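Local coordinates for vacuolar protein sorting-associated protein IST1 (Saccharomyces cerevisiae, PDB 3GGY) that acts late in multivesicular-body cargo sorting, regulating recruitment of the ATPase VPS4 to the ESCRT-III complex, at residues 30-44 with 53-67. Sequence-based numbering, arbitrary orientation.
Sequences QQAIAKQSRRQVAQL and AHYRVETLIHDDIHI
Arg56 reaches across to residues 30-44 of helix 8-46 and settles among Ser37, Gln40, Val41 and Leu44 as a knob in a hole, its CG on Val41 CG2. Bends at chi2 (68°) and chi3 (112°) bring its guanidinium edge-on to Gln40 OE1, which accepts a bond from Arg56 NH1 at 2.7 Å and a weak one from Arg56 NH2. The amide stands almost perpendicular to the guanidinium, and NH1 approaches from above the carbonyl plane. A leucine in place of Arg56 would probably leave Gln40 OE1 without both donors and open a gap beside Ser37 and Gln40. Arg38 NH2 forms a salt bridge to the syn lone pair of Asp64 OD2 (3.1 Å), the two groups nearly coplanar; Tyr172 of helix 166-179 also bonds this oxygen. A water bridges the same pair, accepting from Arg38 NE and donating to Asp64 OD1, while Leu60 CD2 lies over one guanidinium face, near its rim. Two further waters link Ser37 OG to Asp63 OD2 and Gln30 OE1 to the Asp63 carbonyl. Gln30 NE2 and His66 NE2 both bond Glu121; Gln30 OE1 lies at the His66 ring edge, 3.1 Å from His66 CD2. Ala34 CB packs against Leu60 CD1 and Ile67 CD1, and Val41 CG1 against Val57 CG2 and Ala53 CB. Crossing at -164°, axes 9.3 Å apart, the segments belong to the antiparallel hairpin of long helices characteristic of this ESCRT-III-like N-terminal domain.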
# COMPACT_ATOMS: atom_id res chain seq x y z
N GLN A 30 -5.89 -6.29 -8.04
CA GLN A 30 -6.61 -6.18 -6.78
C GLN A 30 -7.89 -5.35 -6.87
O GLN A 30 -8.84 -5.60 -6.12
CB GLN A 30 -5.66 -5.63 -5.71
CG GLN A 30 -4.63 -6.67 -5.29
CD GLN A 30 -3.62 -6.14 -4.30
OE1 GLN A 30 -3.95 -5.35 -3.41
NE2 GLN A 30 -2.37 -6.58 -4.43
N GLN A 31 -7.92 -4.37 -7.77
CA GLN A 31 -9.11 -3.55 -7.93
C GLN A 31 -10.20 -4.41 -8.56
O GLN A 31 -11.36 -4.36 -8.14
CB GLN A 31 -8.82 -2.34 -8.82
CG GLN A 31 -7.93 -1.30 -8.15
CD GLN A 31 -7.60 -0.13 -9.06
OE1 GLN A 31 -7.05 -0.31 -10.15
NE2 GLN A 31 -7.95 1.07 -8.62
N ALA A 32 -9.83 -5.21 -9.55
CA ALA A 32 -10.79 -6.08 -10.22
C ALA A 32 -11.35 -7.09 -9.22
O ALA A 32 -12.55 -7.38 -9.22
CB ALA A 32 -10.11 -6.81 -11.38
N ILE A 33 -10.49 -7.62 -8.36
CA ILE A 33 -10.90 -8.60 -7.35
C ILE A 33 -11.82 -7.95 -6.32
O ILE A 33 -12.80 -8.56 -5.87
CB ILE A 33 -9.66 -9.21 -6.66
CG1 ILE A 33 -8.88 -10.05 -7.68
CG2 ILE A 33 -10.07 -10.06 -5.46
CD1 ILE A 33 -7.58 -10.63 -7.14
N ALA A 34 -11.52 -6.70 -5.96
CA ALA A 34 -12.34 -5.97 -5.00
C ALA A 34 -13.75 -5.82 -5.58
O ALA A 34 -14.74 -5.93 -4.86
CB ALA A 34 -11.73 -4.60 -4.73
N LYS A 35 -13.84 -5.58 -6.89
CA LYS A 35 -15.13 -5.44 -7.54
C LYS A 35 -15.92 -6.74 -7.44
O LYS A 35 -17.12 -6.74 -7.18
CB LYS A 35 -14.96 -5.03 -9.00
CG LYS A 35 -16.26 -4.69 -9.70
CD LYS A 35 -16.01 -4.02 -11.04
CE LYS A 35 -17.31 -3.61 -11.72
NZ LYS A 35 -18.11 -4.79 -12.16
N GLN A 36 -15.23 -7.86 -7.65
CA GLN A 36 -15.87 -9.17 -7.56
C GLN A 36 -16.35 -9.43 -6.14
O GLN A 36 -17.41 -10.03 -5.93
CB GLN A 36 -14.91 -10.28 -8.00
CG GLN A 36 -15.47 -11.69 -7.84
CD GLN A 36 -14.64 -12.74 -8.56
OE1 GLN A 36 -14.26 -12.56 -9.71
NE2 GLN A 36 -14.36 -13.85 -7.88
N SER A 37 -15.56 -8.99 -5.16
CA SER A 37 -15.93 -9.19 -3.76
C SER A 37 -17.21 -8.45 -3.42
O SER A 37 -18.04 -8.95 -2.67
CB SER A 37 -14.80 -8.71 -2.85
OG SER A 37 -13.63 -9.48 -3.07
N ARG A 38 -17.37 -7.25 -3.98
CA ARG A 38 -18.57 -6.46 -3.73
C ARG A 38 -19.79 -7.18 -4.29
O ARG A 38 -20.84 -7.21 -3.66
CB ARG A 38 -18.41 -5.07 -4.35
CG ARG A 38 -17.45 -4.17 -3.56
CD ARG A 38 -17.17 -2.84 -4.24
NE ARG A 38 -16.34 -1.98 -3.40
CZ ARG A 38 -16.82 -1.15 -2.47
NH1 ARG A 38 -18.13 -1.05 -2.28
NH2 ARG A 38 -15.99 -0.45 -1.72
N ARG A 39 -19.65 -7.77 -5.48
CA ARG A 39 -20.75 -8.51 -6.09
C ARG A 39 -21.12 -9.69 -5.21
O ARG A 39 -22.29 -10.02 -5.05
CB ARG A 39 -20.35 -9.07 -7.45
CG ARG A 39 -19.87 -8.07 -8.48
CD ARG A 39 -19.48 -8.81 -9.75
NE ARG A 39 -20.62 -9.50 -10.34
CZ ARG A 39 -20.53 -10.50 -11.22
NH1 ARG A 39 -19.33 -10.94 -11.60
NH2 ARG A 39 -21.62 -11.05 -11.71
N GLN A 40 -20.10 -10.34 -4.66
CA GLN A 40 -20.31 -11.51 -3.81
C GLN A 40 -20.98 -11.15 -2.48
O GLN A 40 -21.73 -11.95 -1.93
CB GLN A 40 -18.98 -12.23 -3.60
CG GLN A 40 -18.35 -12.64 -4.93
CD GLN A 40 -16.99 -13.28 -4.80
OE1 GLN A 40 -16.11 -12.77 -4.11
NE2 GLN A 40 -16.79 -14.41 -5.48
N VAL A 41 -20.70 -9.95 -1.97
CA VAL A 41 -21.33 -9.51 -0.73
C VAL A 41 -22.82 -9.32 -1.04
O VAL A 41 -23.68 -9.69 -0.25
CB VAL A 41 -20.75 -8.16 -0.24
CG1 VAL A 41 -21.62 -7.58 0.87
CG2 VAL A 41 -19.33 -8.37 0.29
N ALA A 42 -23.11 -8.76 -2.20
CA ALA A 42 -24.49 -8.53 -2.61
C ALA A 42 -25.24 -9.85 -2.69
O ALA A 42 -26.39 -9.95 -2.27
CB ALA A 42 -24.53 -7.82 -3.96
N GLN A 43 -24.57 -10.88 -3.21
CA GLN A 43 -25.18 -12.20 -3.34
C GLN A 43 -25.44 -12.81 -1.97
O GLN A 43 -26.44 -13.50 -1.77
CB GLN A 43 -24.29 -13.11 -4.19
CG GLN A 43 -24.89 -14.47 -4.53
CD GLN A 43 -26.26 -14.37 -5.18
OE1 GLN A 43 -26.50 -13.50 -6.02
NE2 GLN A 43 -27.16 -15.28 -4.81
N LEU A 44 -24.54 -12.56 -1.02
CA LEU A 44 -24.71 -13.07 0.33
C LEU A 44 -25.92 -12.41 0.97
O LEU A 44 -26.69 -13.05 1.69
CB LEU A 44 -23.46 -12.78 1.18
CG LEU A 44 -22.22 -13.61 0.85
CD1 LEU A 44 -21.01 -13.04 1.57
CD2 LEU A 44 -22.46 -15.05 1.26
N ALA A 53 -21.71 -11.96 5.08
CA ALA A 53 -21.62 -10.69 4.37
C ALA A 53 -20.78 -9.71 5.19
O ALA A 53 -19.94 -8.98 4.65
CB ALA A 53 -23.01 -10.11 4.12
N HIS A 54 -20.99 -9.72 6.50
CA HIS A 54 -20.26 -8.85 7.40
C HIS A 54 -18.77 -9.16 7.34
O HIS A 54 -17.95 -8.26 7.17
CB HIS A 54 -20.76 -9.03 8.84
CG HIS A 54 -20.28 -7.98 9.78
ND1 HIS A 54 -19.01 -7.96 10.31
CD2 HIS A 54 -20.91 -6.89 10.29
CE1 HIS A 54 -18.87 -6.91 11.10
NE2 HIS A 54 -20.01 -6.24 11.10
N TYR A 55 -18.43 -10.43 7.47
CA TYR A 55 -17.03 -10.86 7.42
C TYR A 55 -16.40 -10.47 6.10
O TYR A 55 -15.25 -10.01 6.06
CB TYR A 55 -16.94 -12.38 7.59
CG TYR A 55 -17.22 -12.89 8.98
CD1 TYR A 55 -17.66 -14.20 9.19
CD2 TYR A 55 -17.01 -12.09 10.10
CE1 TYR A 55 -17.89 -14.69 10.47
CE2 TYR A 55 -17.23 -12.57 11.39
CZ TYR A 55 -17.67 -13.88 11.57
OH TYR A 55 -17.87 -14.37 12.84
N ARG A 56 -17.15 -10.64 5.02
CA ARG A 56 -16.64 -10.33 3.69
C ARG A 56 -16.38 -8.84 3.52
O ARG A 56 -15.42 -8.44 2.86
CB ARG A 56 -17.62 -10.80 2.62
CG ARG A 56 -16.99 -10.99 1.26
CD ARG A 56 -16.01 -12.16 1.29
NE ARG A 56 -16.48 -13.28 0.48
CZ ARG A 56 -16.44 -13.31 -0.84
NH1 ARG A 56 -15.93 -12.29 -1.51
NH2 ARG A 56 -16.89 -14.37 -1.50
N VAL A 57 -17.24 -8.02 4.12
CA VAL A 57 -17.06 -6.58 4.04
C VAL A 57 -15.82 -6.16 4.83
O VAL A 57 -15.06 -5.29 4.39
CB VAL A 57 -18.31 -5.85 4.58
CG1 VAL A 57 -18.03 -4.37 4.78
CG2 VAL A 57 -19.45 -6.04 3.59
N GLU A 58 -15.60 -6.77 5.98
CA GLU A 58 -14.42 -6.43 6.77
C GLU A 58 -13.16 -6.67 5.94
O GLU A 58 -12.23 -5.86 5.97
CB GLU A 58 -14.39 -7.27 8.05
CG GLU A 58 -15.61 -7.03 8.93
CD GLU A 58 -15.58 -7.82 10.22
OE1 GLU A 58 -15.44 -9.06 10.16
OE2 GLU A 58 -15.69 -7.20 11.30
N THR A 59 -13.14 -7.77 5.20
CA THR A 59 -12.00 -8.11 4.36
C THR A 59 -11.89 -7.10 3.21
O THR A 59 -10.79 -6.64 2.88
CB THR A 59 -12.16 -9.52 3.78
OG1 THR A 59 -12.24 -10.47 4.85
CG2 THR A 59 -10.98 -9.88 2.89
N LEU A 60 -13.02 -6.76 2.62
CA LEU A 60 -13.05 -5.80 1.52
C LEU A 60 -12.50 -4.44 1.95
O LEU A 60 -11.78 -3.77 1.20
CB LEU A 60 -14.50 -5.64 1.02
CG LEU A 60 -14.79 -4.57 -0.04
CD1 LEU A 60 -13.91 -4.79 -1.27
CD2 LEU A 60 -16.26 -4.64 -0.42
N ILE A 61 -12.85 -4.02 3.17
CA ILE A 61 -12.38 -2.74 3.69
C ILE A 61 -10.86 -2.75 3.73
O ILE A 61 -10.22 -1.78 3.32
CB ILE A 61 -12.94 -2.49 5.10
CG1 ILE A 61 -14.43 -2.16 4.98
CG2 ILE A 61 -12.20 -1.36 5.80
CD1 ILE A 61 -15.17 -2.11 6.30
N HIS A 62 -10.28 -3.84 4.21
CA HIS A 62 -8.83 -3.94 4.26
C HIS A 62 -8.26 -3.98 2.84
O HIS A 62 -7.22 -3.38 2.57
CB HIS A 62 -8.39 -5.17 5.05
CG HIS A 62 -6.91 -5.36 5.06
ND1 HIS A 62 -6.22 -5.90 4.00
CD2 HIS A 62 -5.98 -5.04 5.99
CE1 HIS A 62 -4.92 -5.89 4.26
NE2 HIS A 62 -4.75 -5.37 5.47
N ASP A 63 -8.93 -4.69 1.94
CA ASP A 63 -8.47 -4.78 0.56
C ASP A 63 -8.40 -3.39 -0.09
O ASP A 63 -7.46 -3.10 -0.81
CB ASP A 63 -9.37 -5.69 -0.28
CG ASP A 63 -9.27 -7.16 0.12
OD1 ASP A 63 -8.23 -7.55 0.70
OD2 ASP A 63 -10.22 -7.92 -0.15
N ASP A 64 -9.41 -2.56 0.17
CA ASP A 64 -9.44 -1.21 -0.40
C ASP A 64 -8.32 -0.34 0.17
O ASP A 64 -7.71 0.45 -0.55
CB ASP A 64 -10.79 -0.54 -0.14
CG ASP A 64 -11.88 -1.03 -1.09
OD1 ASP A 64 -11.55 -1.64 -2.13
OD2 ASP A 64 -13.07 -0.78 -0.78
N ILE A 65 -8.05 -0.49 1.47
CA ILE A 65 -6.98 0.28 2.10
C ILE A 65 -5.63 -0.14 1.51
O ILE A 65 -4.76 0.69 1.26
CB ILE A 65 -6.98 0.06 3.64
CG1 ILE A 65 -8.22 0.72 4.25
CG2 ILE A 65 -5.71 0.67 4.26
CD1 ILE A 65 -8.45 0.35 5.70
N HIS A 66 -5.48 -1.43 1.27
CA HIS A 66 -4.23 -1.95 0.71
C HIS A 66 -4.03 -1.42 -0.71
O HIS A 66 -2.92 -1.12 -1.11
CB HIS A 66 -4.24 -3.47 0.69
CG HIS A 66 -2.91 -4.07 0.36
ND1 HIS A 66 -1.85 -4.05 1.24
CD2 HIS A 66 -2.46 -4.69 -0.75
CE1 HIS A 66 -0.80 -4.64 0.68
NE2 HIS A 66 -1.15 -5.04 -0.53
N ILE A 67 -5.12 -1.30 -1.47
CA ILE A 67 -5.00 -0.77 -2.82
C ILE A 67 -4.53 0.68 -2.75
O ILE A 67 -3.70 1.11 -3.55
CB ILE A 67 -6.35 -0.85 -3.57
CG1 ILE A 67 -6.65 -2.30 -3.94
CG2 ILE A 67 -6.30 0.02 -4.82
CD1 ILE A 67 -8.08 -2.55 -4.36
O HOH W 1 -6.31 -5.46 -1.99
O HOH W 2 -12.31 -9.46 -0.96
O HOH W 3 -13.58 -1.55 -3.73